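Local coordinates for solute-binding periplasmic protein of iron/siderophore ABC transporter (Yersinia pestis, PDB 6B2Y) that probably captures chelated iron in the periplasm and delivers it to an ABC transporter for uptake, at residues Asp201-Thr204 / Asp205-Lys209. Numbering follows the deposited sequence.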
ATOM      1  N   ASP A 201     -12.418 -11.510  -5.954  1.00 21.23           N
ATOM      2  CA  ASP A 201     -12.991 -12.725  -6.549  1.00 22.31           C
ATOM      3  C   ASP A 201     -13.106 -12.607  -8.069  1.00 24.08           C
ATOM      4  O   ASP A 201     -13.064 -13.625  -8.770  1.00 24.48           O
ATOM      5  CB  ASP A 201     -14.367 -13.030  -5.952  1.00 21.53           C
ATOM      6  CG  ASP A 201     -14.293 -13.504  -4.506  1.00 24.76           C
ATOM      7  OD1 ASP A 201     -13.173 -13.710  -3.979  1.00 26.00           O
ATOM      8  OD2 ASP A 201     -15.372 -13.649  -3.892  1.00 27.46           O
ATOM      9  N   LYS A 202     -13.254 -11.383  -8.590  1.00 23.22           N
ATOM     10  CA  LYS A 202     -13.201 -11.166 -10.037  1.00 21.60           C
ATOM     11  C   LYS A 202     -11.927 -11.728 -10.635  1.00 25.13           C
ATOM     12  O   LYS A 202     -11.923 -12.202 -11.781  1.00 28.26           O
ATOM     13  CB  LYS A 202     -13.278  -9.675 -10.363  1.00 22.68           C
ATOM     14  CG  LYS A 202     -14.615  -9.050 -10.109  1.00 28.41           C
ATOM     15  CD  LYS A 202     -14.534  -7.544 -10.286  1.00 29.58           C
ATOM     16  CE  LYS A 202     -15.864  -6.904  -9.977  1.00 33.03           C
ATOM     17  NZ  LYS A 202     -15.827  -5.439 -10.193  1.00 29.99           N
ATOM     18  N   VAL A 203     -10.833 -11.657  -9.886  1.00 23.21           N
ATOM     19  CA  VAL A 203      -9.543 -12.167 -10.326  1.00 24.38           C
ATOM     20  C   VAL A 203      -9.415 -13.654 -10.046  1.00 26.69           C
ATOM     21  O   VAL A 203      -9.032 -14.425 -10.929  1.00 23.53           O
ATOM     22  CB  VAL A 203      -8.405 -11.378  -9.642  1.00 22.52           C
ATOM     23  CG1 VAL A 203      -7.057 -12.045  -9.892  1.00 21.29           C
ATOM     24  CG2 VAL A 203      -8.397  -9.913 -10.120  1.00 22.59           C
ATOM     25  N   THR A 204      -9.728 -14.082  -8.813  1.00 24.74           N
ATOM     26  CA  THR A 204      -9.490 -15.477  -8.459  1.00 24.71           C
ATOM     27  C   THR A 204     -10.479 -16.422  -9.121  1.00 27.57           C
ATOM     28  O   THR A 204     -10.147 -17.602  -9.292  1.00 25.44           O
ATOM     29  CB  THR A 204      -9.517 -15.687  -6.936  1.00 23.29           C
ATOM     30  OG1 THR A 204     -10.810 -15.364  -6.406  1.00 25.84           O
ATOM     31  CG2 THR A 204      -8.427 -14.840  -6.280  1.00 24.43           C
ATOM     32  N   ASP A 205     -11.675 -15.944  -9.480  1.00 25.19           N
ATOM     33  CA  ASP A 205     -12.592 -16.763 -10.277  1.00 29.44           C
ATOM     34  C   ASP A 205     -11.860 -17.371 -11.469  1.00 30.52           C
ATOM     35  O   ASP A 205     -12.101 -18.530 -11.836  1.00 31.42           O
ATOM     36  CB  ASP A 205     -13.780 -15.923 -10.772  1.00 31.98           C
ATOM     37  CG  ASP A 205     -14.902 -15.745  -9.727  1.00 34.17           C
ATOM     38  OD1 ASP A 205     -14.822 -16.254  -8.588  1.00 32.90           O
ATOM     39  OD2 ASP A 205     -15.894 -15.067 -10.073  1.00 38.07           O
ATOM     40  N   ILE A 206     -10.954 -16.601 -12.072  1.00 25.67           N
ATOM     41  CA  ILE A 206     -10.155 -17.052 -13.210  1.00 29.71           C
ATOM     42  C   ILE A 206      -8.839 -17.681 -12.765  1.00 28.01           C
ATOM     43  O   ILE A 206      -8.464 -18.761 -13.236  1.00 29.34           O
ATOM     44  CB  ILE A 206      -9.903 -15.869 -14.181  1.00 28.62           C
ATOM     45  CG1 ILE A 206     -11.197 -15.479 -14.893  1.00 30.98           C
ATOM     46  CG2 ILE A 206      -8.816 -16.229 -15.181  1.00 29.32           C
ATOM     47  CD1 ILE A 206     -11.102 -14.199 -15.707  1.00 36.33           C
ATOM     48  N   THR A 207      -8.080 -17.025 -11.879  1.00 25.57           N
ATOM     49  CA  THR A 207      -6.735 -17.521 -11.594  1.00 25.42           C
ATOM     50  C   THR A 207      -6.708 -18.760 -10.697  1.00 29.24           C
ATOM     51  O   THR A 207      -5.678 -19.446 -10.661  1.00 31.20           O
ATOM     52  CB  THR A 207      -5.865 -16.428 -10.963  1.00 24.57           C
ATOM     53  OG1 THR A 207      -6.481 -15.985  -9.750  1.00 24.44           O
ATOM     54  CG2 THR A 207      -5.697 -15.223 -11.928  1.00 24.83           C
ATOM     55  N   ASN A 208      -7.795 -19.068  -9.976  1.00 28.05           N
ATOM     56  CA  ASN A 208      -7.824 -20.310  -9.196  1.00 29.63           C
ATOM     57  C   ASN A 208      -7.633 -21.539 -10.084  1.00 34.72           C
ATOM     58  O   ASN A 208      -7.036 -22.535  -9.647  1.00 34.83           O
ATOM     59  CB  ASN A 208      -9.143 -20.441  -8.425  1.00 29.85           C
ATOM     60  CG  ASN A 208      -9.189 -19.586  -7.157  1.00 26.37           C
ATOM     61  OD1 ASN A 208      -8.162 -19.143  -6.651  1.00 29.51           O
ATOM     62  ND2 ASN A 208     -10.398 -19.360  -6.641  1.00 28.11           N
ATOM     63  N   LYS A 209      -8.125 -21.491 -11.328  1.00 34.82           N
ATOM     64  CA  LYS A 209      -8.136 -22.658 -12.212  1.00 29.72           C
ATOM     65  C   LYS A 209      -6.872 -22.824 -13.042  1.00 35.36           C
ATOM     66  O   LYS A 209      -6.719 -23.850 -13.711  1.00 35.75           O
ATOM     67  CB  LYS A 209      -9.338 -22.590 -13.160  1.00 35.91           C
ATOM     68  CG  LYS A 209     -10.641 -22.205 -12.490  1.00 40.64           C
ATOM     69  CD  LYS A 209     -11.252 -23.382 -11.756  1.00 46.12           C
ATOM     70  CE  LYS A 209     -12.469 -22.948 -10.941  1.00 49.21           C
ATOM     71  NZ  LYS A 209     -13.701 -22.758 -11.763  1.00 50.91           N
TER
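V203 O takes two backbone N-H groups in the last turns of the long helix 186-207. T207 N meets V203 O at 2.9 Å, nearly straight and in the carbonyl plane, with an N-H...O angle of 167°; this is the i to i+4 bond of an alpha-helix. I206 N, 3.1 Å from V203 O, sits above that plane and makes a more bent i to i+3 bond, with an N-H...O angle of 136°. With chi1 at 59°, T207 OG1 lies between its own backbone N and carbonyl carbon and reaches to 3.3 Å from T204 CA, while T207 CG2 touches V203 CG1 at 4.0 Å. The T207 hydroxyl is hydrogen-bonded to Q245 O, which ties this turn to the end of helix 239-245. V203 faces inward onto A347 of helix 340-350. The N208 amide lies alongside T204, N208 OD1 being 3.7 Å from T204 CB, and N208 N bonds to T204 O at 2.9 Å. D205 N likewise bonds to D201 O. The carboxylates of D201 and D205 stay apart, D201 OD1 being held by Q197. Main-chain bonds thus carry this turn, between a buried face of V203 and T207, whose hydroxyl Q245 O satisfies, and an exposed one of D205 and N208.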